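Local coordinates for translation initiation factor eIF2B, subunit delta (Archaeoglobus fulgidus, PDB 1T5O), which probably catalyses the interconversion of methylthioribose-1-phosphate and methylthioribulose-1-phosphate, a step of methionine biosynthesis, at residues Arg132-Leu143 and Ile321-Pro329. Numbering follows the deposited sequence.
Sequences RNRKMGEYGAEL and ITEYGVIYP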
loop_
_atom_site.group_PDB
_atom_site.type_symbol
_atom_site.label_atom_id
_atom_site.label_comp_id
_atom_site.label_asym_id
_atom_site.label_seq_id
_atom_site.Cartn_x
_atom_site.Cartn_y
_atom_site.Cartn_z
ATOM N N ARG A 132 -19.380 -12.843 22.967
ATOM C CA ARG A 132 -18.195 -12.047 23.323
ATOM C C ARG A 132 -18.051 -10.783 22.450
ATOM O O ARG A 132 -17.728 -9.705 22.944
ATOM C CB ARG A 132 -16.908 -12.872 23.134
ATOM C CG ARG A 132 -16.409 -13.539 24.389
ATOM C CD ARG A 132 -15.007 -14.171 24.239
ATOM N NE ARG A 132 -15.015 -15.457 23.534
ATOM C CZ ARG A 132 -14.688 -15.607 22.252
ATOM N NH1 ARG A 132 -14.321 -14.550 21.522
ATOM N NH2 ARG A 132 -14.729 -16.811 21.690
ATOM N N ASN A 133 -18.265 -10.942 21.152
ATOM C CA ASN A 133 -18.142 -9.826 20.207
ATOM C C ASN A 133 -19.238 -8.798 20.391
ATOM O O ASN A 133 -18.975 -7.608 20.289
ATOM C CB ASN A 133 -18.137 -10.344 18.763
ATOM C CG ASN A 133 -16.878 -11.113 18.451
ATOM O OD1 ASN A 133 -15.858 -10.884 19.088
ATOM N ND2 ASN A 133 -16.935 -12.028 17.479
ATOM N N ARG A 134 -20.467 -9.251 20.665
ATOM C CA ARG A 134 -21.582 -8.324 20.903
ATOM C C ARG A 134 -21.352 -7.555 22.216
ATOM O O ARG A 134 -21.637 -6.359 22.315
ATOM C CB ARG A 134 -22.926 -9.067 21.016
ATOM C CG ARG A 134 -23.489 -9.681 19.730
ATOM C CD ARG A 134 -24.933 -10.063 20.040
ATOM N NE ARG A 134 -25.520 -11.110 19.214
ATOM C CZ ARG A 134 -26.109 -12.191 19.723
ATOM N NH1 ARG A 134 -26.175 -12.356 21.036
ATOM N NH2 ARG A 134 -26.623 -13.109 18.925
ATOM N N LYS A 135 -20.857 -8.250 23.237
ATOM C CA LYS A 135 -20.614 -7.591 24.528
ATOM C C LYS A 135 -19.486 -6.546 24.336
ATOM O O LYS A 135 -19.593 -5.397 24.789
ATOM C CB LYS A 135 -20.221 -8.636 25.583
ATOM C CG LYS A 135 -20.021 -8.035 26.951
ATOM C CD LYS A 135 -20.003 -9.087 28.050
ATOM C CE LYS A 135 -20.440 -8.478 29.388
ATOM N NZ LYS A 135 -20.264 -9.473 30.496
ATOM N N MET A 136 -18.414 -6.970 23.661
ATOM C CA MET A 136 -17.271 -6.087 23.359
ATOM C C MET A 136 -17.777 -4.888 22.547
ATOM O O MET A 136 -17.381 -3.732 22.771
ATOM C CB MET A 136 -16.227 -6.844 22.528
ATOM C CG MET A 136 -15.050 -6.004 22.085
ATOM S SD MET A 136 -14.036 -6.947 20.893
ATOM C CE MET A 136 -13.572 -8.220 21.853
ATOM N N GLY A 137 -18.650 -5.183 21.593
ATOM C CA GLY A 137 -19.235 -4.158 20.756
ATOM C C GLY A 137 -19.999 -3.088 21.533
ATOM O O GLY A 137 -19.851 -1.886 21.240
ATOM N N GLU A 138 -20.831 -3.523 22.485
ATOM C CA GLU A 138 -21.618 -2.620 23.317
ATOM C C GLU A 138 -20.699 -1.708 24.125
ATOM O O GLU A 138 -20.970 -0.520 24.262
ATOM C CB GLU A 138 -22.511 -3.413 24.276
ATOM C CG GLU A 138 -23.633 -4.154 23.584
ATOM C CD GLU A 138 -24.989 -3.478 23.740
ATOM O OE1 GLU A 138 -25.169 -2.318 23.279
ATOM O OE2 GLU A 138 -25.890 -4.128 24.333
ATOM N N TYR A 139 -19.637 -2.276 24.684
ATOM C CA TYR A 139 -18.664 -1.485 25.439
ATOM C C TYR A 139 -17.996 -0.490 24.504
ATOM O O TYR A 139 -17.877 0.675 24.836
ATOM C CB TYR A 139 -17.599 -2.372 26.050
ATOM C CG TYR A 139 -18.017 -3.079 27.289
ATOM C CD1 TYR A 139 -17.893 -4.473 27.394
ATOM C CD2 TYR A 139 -18.454 -2.367 28.408
ATOM C CE1 TYR A 139 -18.186 -5.133 28.590
ATOM C CE2 TYR A 139 -18.749 -3.028 29.608
ATOM C CZ TYR A 139 -18.607 -4.411 29.687
ATOM O OH TYR A 139 -18.880 -5.079 30.871
ATOM N N GLY A 140 -17.583 -0.947 23.323
ATOM C CA GLY A 140 -16.920 -0.056 22.384
ATOM C C GLY A 140 -17.820 1.012 21.799
ATOM O O GLY A 140 -17.360 2.136 21.559
ATOM N N ALA A 141 -19.094 0.678 21.556
ATOM C CA ALA A 141 -20.041 1.636 20.984
ATOM C C ALA A 141 -20.129 2.924 21.796
ATOM O O ALA A 141 -20.445 3.983 21.262
ATOM C CB ALA A 141 -21.464 0.986 20.847
ATOM N N GLU A 142 -19.892 2.828 23.096
ATOM C CA GLU A 142 -19.920 3.992 23.965
ATOM C C GLU A 142 -18.826 5.007 23.596
ATOM O O GLU A 142 -18.885 6.169 24.033
ATOM C CB GLU A 142 -19.751 3.571 25.440
ATOM C CG GLU A 142 -20.978 2.835 26.030
ATOM C CD GLU A 142 -22.279 3.599 25.778
ATOM O OE1 GLU A 142 -22.439 4.698 26.351
ATOM O OE2 GLU A 142 -23.128 3.119 24.987
ATOM N N LEU A 143 -17.836 4.568 22.809
ATOM C CA LEU A 143 -16.728 5.444 22.364
ATOM C C LEU A 143 -17.019 6.076 21.002
ATOM O O LEU A 143 -16.219 6.828 20.452
ATOM C CB LEU A 143 -15.426 4.643 22.245
ATOM C CG LEU A 143 -15.018 3.912 23.511
ATOM C CD1 LEU A 143 -13.816 3.011 23.204
ATOM C CD2 LEU A 143 -14.713 4.892 24.603
ATOM N N ILE A 321 -10.555 -2.144 23.768
ATOM C CA ILE A 321 -11.962 -2.469 23.893
ATOM C C ILE A 321 -12.059 -3.989 23.962
ATOM O O ILE A 321 -11.780 -4.662 22.976
ATOM C CB ILE A 321 -12.768 -1.991 22.663
ATOM C CG1 ILE A 321 -12.593 -0.483 22.460
ATOM C CG2 ILE A 321 -14.249 -2.315 22.873
ATOM C CD1 ILE A 321 -13.152 0.013 21.112
ATOM N N THR A 322 -12.484 -4.516 25.105
ATOM C CA THR A 322 -12.580 -5.973 25.307
ATOM C C THR A 322 -13.999 -6.373 25.745
ATOM O O THR A 322 -14.837 -5.502 25.958
ATOM C CB THR A 322 -11.573 -6.422 26.413
ATOM O OG1 THR A 322 -12.096 -6.104 27.715
ATOM C CG2 THR A 322 -10.213 -5.706 26.217
ATOM N N GLU A 323 -14.271 -7.672 25.887
ATOM C CA GLU A 323 -15.608 -8.107 26.314
ATOM C C GLU A 323 -15.764 -7.912 27.825
ATOM O O GLU A 323 -16.840 -8.135 28.397
ATOM C CB GLU A 323 -15.869 -9.577 25.942
ATOM C CG GLU A 323 -15.179 -10.631 26.829
ATOM C CD GLU A 323 -13.769 -10.948 26.363
ATOM O OE1 GLU A 323 -13.019 -10.007 26.013
ATOM O OE2 GLU A 323 -13.406 -12.147 26.369
ATOM N N TYR A 324 -14.679 -7.493 28.465
ATOM C CA TYR A 324 -14.669 -7.236 29.901
ATOM C C TYR A 324 -14.793 -5.738 30.153
ATOM O O TYR A 324 -14.881 -5.294 31.306
ATOM C CB TYR A 324 -13.366 -7.745 30.529
ATOM C CG TYR A 324 -13.335 -9.235 30.743
ATOM C CD1 TYR A 324 -13.538 -9.772 32.014
ATOM C CD2 TYR A 324 -13.097 -10.110 29.681
ATOM C CE1 TYR A 324 -13.495 -11.160 32.231
ATOM C CE2 TYR A 324 -13.063 -11.490 29.875
ATOM C CZ TYR A 324 -13.261 -12.012 31.158
ATOM O OH TYR A 324 -13.223 -13.377 31.373
ATOM N N GLY A 325 -14.801 -4.960 29.071
ATOM C CA GLY A 325 -14.921 -3.524 29.199
ATOM C C GLY A 325 -13.812 -2.761 28.483
ATOM O O GLY A 325 -12.904 -3.359 27.884
ATOM N N VAL A 326 -13.887 -1.433 28.542
ATOM C CA VAL A 326 -12.865 -0.585 27.913
ATOM C C VAL A 326 -11.716 -0.403 28.918
ATOM O O VAL A 326 -11.943 -0.081 30.073
ATOM C CB VAL A 326 -13.459 0.803 27.508
ATOM C CG1 VAL A 326 -12.367 1.704 26.909
ATOM C CG2 VAL A 326 -14.541 0.603 26.458
ATOM N N ILE A 327 -10.485 -0.611 28.473
ATOM C CA ILE A 327 -9.323 -0.486 29.348
ATOM C C ILE A 327 -8.445 0.711 28.950
ATOM O O ILE A 327 -8.008 0.822 27.796
ATOM C CB ILE A 327 -8.471 -1.765 29.270
ATOM C CG1 ILE A 327 -9.351 -2.991 29.540
ATOM C CG2 ILE A 327 -7.353 -1.727 30.285
ATOM C CD1 ILE A 327 -8.552 -4.335 29.434
ATOM N N TYR A 328 -8.147 1.568 29.916
ATOM C CA TYR A 328 -7.334 2.760 29.657
ATOM C C TYR A 328 -5.960 2.675 30.286
ATOM O O TYR A 328 -5.717 1.814 31.125
ATOM C CB TYR A 328 -8.005 4.002 30.239
ATOM C CG TYR A 328 -9.313 4.343 29.623
ATOM C CD1 TYR A 328 -10.504 3.861 30.170
ATOM C CD2 TYR A 328 -9.376 5.153 28.498
ATOM C CE1 TYR A 328 -11.720 4.182 29.611
ATOM C CE2 TYR A 328 -10.598 5.482 27.932
ATOM C CZ TYR A 328 -11.761 4.988 28.499
ATOM O OH TYR A 328 -12.974 5.283 27.951
ATOM N N PRO A 329 -5.043 3.585 29.891
ATOM C CA PRO A 329 -3.684 3.596 30.453
ATOM C C PRO A 329 -3.818 4.063 31.904
ATOM O O PRO A 329 -4.761 4.770 32.241
ATOM C CB PRO A 329 -2.947 4.631 29.591
ATOM C CG PRO A 329 -3.723 4.592 28.250
ATOM C CD PRO A 329 -5.152 4.494 28.731
HETATM O O HOH W 1 -17.413 -10.529 29.974
#
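With its CG beside the backbone N (chi1 -79°), Tyr139 lays its ring over Gly325, while Ile321, whose CG2 stands anti to its own N, directs that methyl at Gly140. These residues join the C-terminal turns of helix 111-141 to the beta hairpin of strands 319-322 and 325-327, at one edge of the Rossmann-like sheet. The hairpin turns through a type I beta turn, Thr322 to Gly325, reinforced by an ST turn in which Thr322 OG1 accepts from Tyr324 N. A CH-pi contact is indicated by Gly325 CA, 3.5 Å from the Tyr139 ring centroid and only 6° off the normal. Glu323 O instead lies at the edge of that ring, 3.3 Å from Tyr139 CE1. Replacing Tyr139 by alanine would probably uncover the Gly325 backbone and open a gap between helix and turn. Close approach at Gly140 is plain from its CA, 3.5 Å from Ile321 CG2, where a beta carbon would clash. Beyond it, Leu143 CD1 and Ile321 CD1 meet tip to tip at 3.7 Å. Glu323 runs alongside Arg132, but its OE1 bonds Lys267 N and Arg132 NH1 pairs with Asp129. One water bridges the segments, accepting from Lys135 NZ and donating to Glu323 O at 2.9 Å.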